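Local atomic coordinates of RhCC (Rhodococcus jostii, PDB entry 4U5R), a protein that probably acts as a cofactor-independent oxygenase of the tautomerase superfamily and can bind a magnesium ion. Residues 45-48 and 49-52; 120-123 and 124-127. The protein carries 1 engineered substitution. All coordinates share one frame; numbering follows the deposited sequence.

Contact 1: 45-48 and 49-52; sequences DMPK and ETMY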
# COMPACT_ATOMS: atom_id res chain seq x y z
N ASP B 45 -0.59 0.71 -15.63
CA ASP B 45 0.39 0.64 -16.70
C ASP B 45 1.64 1.43 -16.32
O ASP B 45 1.56 2.61 -15.96
CB ASP B 45 -0.21 1.17 -18.00
CG ASP B 45 -0.80 0.07 -18.87
OD1 ASP B 45 -0.78 -1.10 -18.45
OD2 ASP B 45 -1.30 0.38 -19.97
N MET B 46 2.79 0.76 -16.37
CA MET B 46 4.06 1.41 -16.07
C MET B 46 4.86 1.63 -17.34
O MET B 46 5.17 0.67 -18.05
CB MET B 46 4.89 0.57 -15.10
CG MET B 46 4.18 0.29 -13.79
SD MET B 46 3.89 1.78 -12.81
CE MET B 46 5.55 2.29 -12.35
N PRO B 47 5.17 2.89 -17.64
CA PRO B 47 6.05 3.21 -18.78
C PRO B 47 7.41 2.54 -18.67
O PRO B 47 7.85 2.20 -17.57
CB PRO B 47 6.19 4.73 -18.70
CG PRO B 47 4.97 5.20 -17.99
CD PRO B 47 4.63 4.11 -17.00
N LYS B 48 8.07 2.33 -19.81
CA LYS B 48 9.45 1.85 -19.80
C LYS B 48 10.32 2.74 -18.90
O LYS B 48 10.06 3.93 -18.73
CB LYS B 48 10.03 1.81 -21.22
CG LYS B 48 9.40 0.75 -22.12
CD LYS B 48 10.25 0.52 -23.36
CE LYS B 48 9.59 -0.48 -24.31
NZ LYS B 48 8.41 0.11 -24.99
N GLU B 49 11.34 2.12 -18.30
CA GLU B 49 12.26 2.78 -17.37
C GLU B 49 11.56 3.38 -16.15
O GLU B 49 11.93 4.45 -15.67
CB GLU B 49 13.07 3.87 -18.10
CG GLU B 49 13.65 3.43 -19.44
CD GLU B 49 14.46 2.16 -19.34
OE1 GLU B 49 15.48 2.16 -18.63
OE2 GLU B 49 14.08 1.16 -19.99
N THR B 50 10.54 2.68 -15.65
CA THR B 50 9.94 3.07 -14.37
C THR B 50 9.91 1.94 -13.34
O THR B 50 9.76 2.20 -12.15
CB THR B 50 8.49 3.62 -14.56
OG1 THR B 50 7.62 2.61 -15.06
CG2 THR B 50 8.50 4.83 -15.51
N MET B 51 10.04 0.69 -13.78
CA MET B 51 10.07 -0.44 -12.86
C MET B 51 11.49 -0.98 -12.82
O MET B 51 11.97 -1.52 -13.82
CB MET B 51 9.11 -1.56 -13.28
CG MET B 51 7.65 -1.15 -13.47
SD MET B 51 6.52 -2.51 -13.93
CE MET B 51 6.26 -3.33 -12.36
N TYR B 52 12.15 -0.83 -11.68
CA TYR B 52 13.55 -1.23 -11.54
C TYR B 52 13.66 -2.43 -10.61
O TYR B 52 13.26 -2.37 -9.45
CB TYR B 52 14.41 -0.05 -11.04
CG TYR B 52 14.65 0.94 -12.14
CD1 TYR B 52 13.63 1.76 -12.59
CD2 TYR B 52 15.89 1.00 -12.79
CE1 TYR B 52 13.82 2.64 -13.63
CE2 TYR B 52 16.09 1.88 -13.84
CZ TYR B 52 15.04 2.69 -14.25
OH TYR B 52 15.22 3.58 -15.29
O HOH W 1 9.79 -0.12 -16.52
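The carbonyl oxygen of P47 receives two donors: the hydroxyl of T50, whose OG1 lies 2.6 Å from P47 O, and water 1, at 3.2 Å from the same oxygen. Together they close a tight turn by which the chain leaves strand 40-46, an edge strand within its own chain of the mixed sheet in the tautomerase-type beta-alpha-beta fold, and enters short strand 51-53. K48 and E49 occupy its corners, E49 with a positive phi of 60°. The hydroxyl of T50 is directed by a T50 chi1 of 64°, with OG1 between the backbone N and the carbonyl carbon, and meets P47 O in the carbonyl plane, on a lone pair. Water 1 also accepts from M51 N at 2.9 Å, thereby linking the two arms of the turn. M46, bent at both chi2 and chi3, curls around the hydroxyl, so that its CB and its CE each come to 3.4 Å from T50 OG1. With a valine in place of T50, P47 O would lose its hydroxyl donor, and the turn would probably depend more heavily on the water. E49 O accepts a hydrogen bond from K17 NZ of a neighbouring subunit, and M51 and Y52 pair antiparallel with a strand of that subunit. M51 runs at about a right angle to M46, its CG resting 3.6 Å from M46 CB.

Contact 2: 120-123 and 124-127; sequences PPPP and ESDM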
# COMPACT_ATOMS: atom_id res chain seq x y z
N PRO B 120 -19.63 -2.74 6.11
CA PRO B 120 -19.92 -4.07 5.56
C PRO B 120 -20.44 -5.03 6.64
O PRO B 120 -20.04 -4.93 7.80
CB PRO B 120 -18.56 -4.53 5.01
CG PRO B 120 -17.86 -3.23 4.69
CD PRO B 120 -18.24 -2.33 5.82
N PRO B 121 -21.36 -5.93 6.27
CA PRO B 121 -21.98 -6.80 7.27
C PRO B 121 -21.04 -7.89 7.77
O PRO B 121 -19.99 -8.11 7.17
CB PRO B 121 -23.17 -7.40 6.51
CG PRO B 121 -22.81 -7.28 5.08
CD PRO B 121 -22.02 -6.02 4.96
N PRO B 122 -21.39 -8.56 8.88
CA PRO B 122 -20.49 -9.60 9.39
C PRO B 122 -20.30 -10.75 8.40
O PRO B 122 -21.22 -11.04 7.63
CB PRO B 122 -21.20 -10.08 10.66
CG PRO B 122 -22.09 -8.96 11.05
CD PRO B 122 -22.56 -8.38 9.75
N PRO B 123 -19.13 -11.38 8.43
CA PRO B 123 -18.85 -12.57 7.62
C PRO B 123 -19.89 -13.66 7.84
O PRO B 123 -20.25 -13.94 8.98
CB PRO B 123 -17.47 -13.02 8.12
CG PRO B 123 -16.84 -11.77 8.66
CD PRO B 123 -17.98 -11.00 9.27
N GLU B 124 -20.39 -14.22 6.74
CA GLU B 124 -21.35 -15.33 6.75
C GLU B 124 -22.71 -14.96 7.35
O GLU B 124 -23.50 -15.85 7.68
CB GLU B 124 -20.75 -16.54 7.48
CG GLU B 124 -19.46 -17.05 6.85
CD GLU B 124 -18.75 -18.09 7.70
OE1 GLU B 124 -19.37 -18.61 8.66
OE2 GLU B 124 -17.57 -18.38 7.42
N SER B 125 -22.98 -13.67 7.47
CA SER B 125 -24.29 -13.21 7.93
C SER B 125 -25.32 -13.18 6.80
O SER B 125 -24.96 -13.20 5.62
CB SER B 125 -24.19 -11.81 8.54
OG SER B 125 -23.89 -10.86 7.52
N ASP B 126 -26.59 -13.12 7.17
CA ASP B 126 -27.66 -13.01 6.19
C ASP B 126 -27.50 -11.74 5.35
O ASP B 126 -27.69 -11.78 4.15
CB ASP B 126 -29.02 -13.03 6.88
CG ASP B 126 -29.35 -14.40 7.46
OD1 ASP B 126 -28.89 -15.41 6.91
OD2 ASP B 126 -30.07 -14.45 8.48
N MET B 127 -27.12 -10.63 5.98
CA MET B 127 -26.93 -9.41 5.20
C MET B 127 -25.77 -9.54 4.22
O MET B 127 -25.85 -9.03 3.10
CB MET B 127 -26.71 -8.21 6.12
CG MET B 127 -26.64 -6.86 5.40
SD MET B 127 -28.06 -6.44 4.35
CE MET B 127 -29.41 -6.64 5.50
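The flat carbonyl group of P122 takes two donors from S125 at different inclinations: the hydroxyl OG, 2.7 Å from P122 O, is tilted only 17° from the carbonyl plane, whereas the backbone N, 3.2 Å from the same oxygen, stands 44° out of it. Beside this pair the pyrrolidine of P122 brings its CD to 3.6 Å from S125 OG, so the serine side chain is held against both the ring and the carbonyl of one proline. The backbone bond closes a type II beta turn from P122 to S125, with P123 and E124 at its corners. S125 is also the N-cap of helix 126-134. A chi1 of 69° swings OG of S125 back over the serine's own backbone, where the hydroxyl donates to P122 O and accepts the amide of E128 from the first turn of the helix. E128 in turn sends its carboxylate back to the backbone N of E124, so the chain just ahead of the cap is tied to the same helical turn. P121 packs under the start of the helix: its CB lies 3.7 Å from M127 CB and equally far from S125 OG. The M127 side chain crosses that ring at about a right angle, then bends at chi2 and chi3 and leads away from the prolines. Helix 142-150 adds further packing, with A149 against S125 and S145 against M127.

From the N terminus, the chain runs through strand 2-8 and helix 14-32 into strand 40-46, where contact 1 turns it toward strand 51-53 at the subunit interface. It then passes through strand 61-68, helix 76-90 and strand 100-107, and reaches contact 2 only after strand 113-115, where the proline run leads into helix 126-134 beside helix 142-150. The two contacts follow in series, and neither encloses nor crosses the other. The centres of contact 1 and contact 2 lie about 40 Å apart, on opposite sides of the chain's centre. Contact 1 joins strands next to a neighbouring subunit, whereas contact 2 joins a loop to the helices of the C-terminal part.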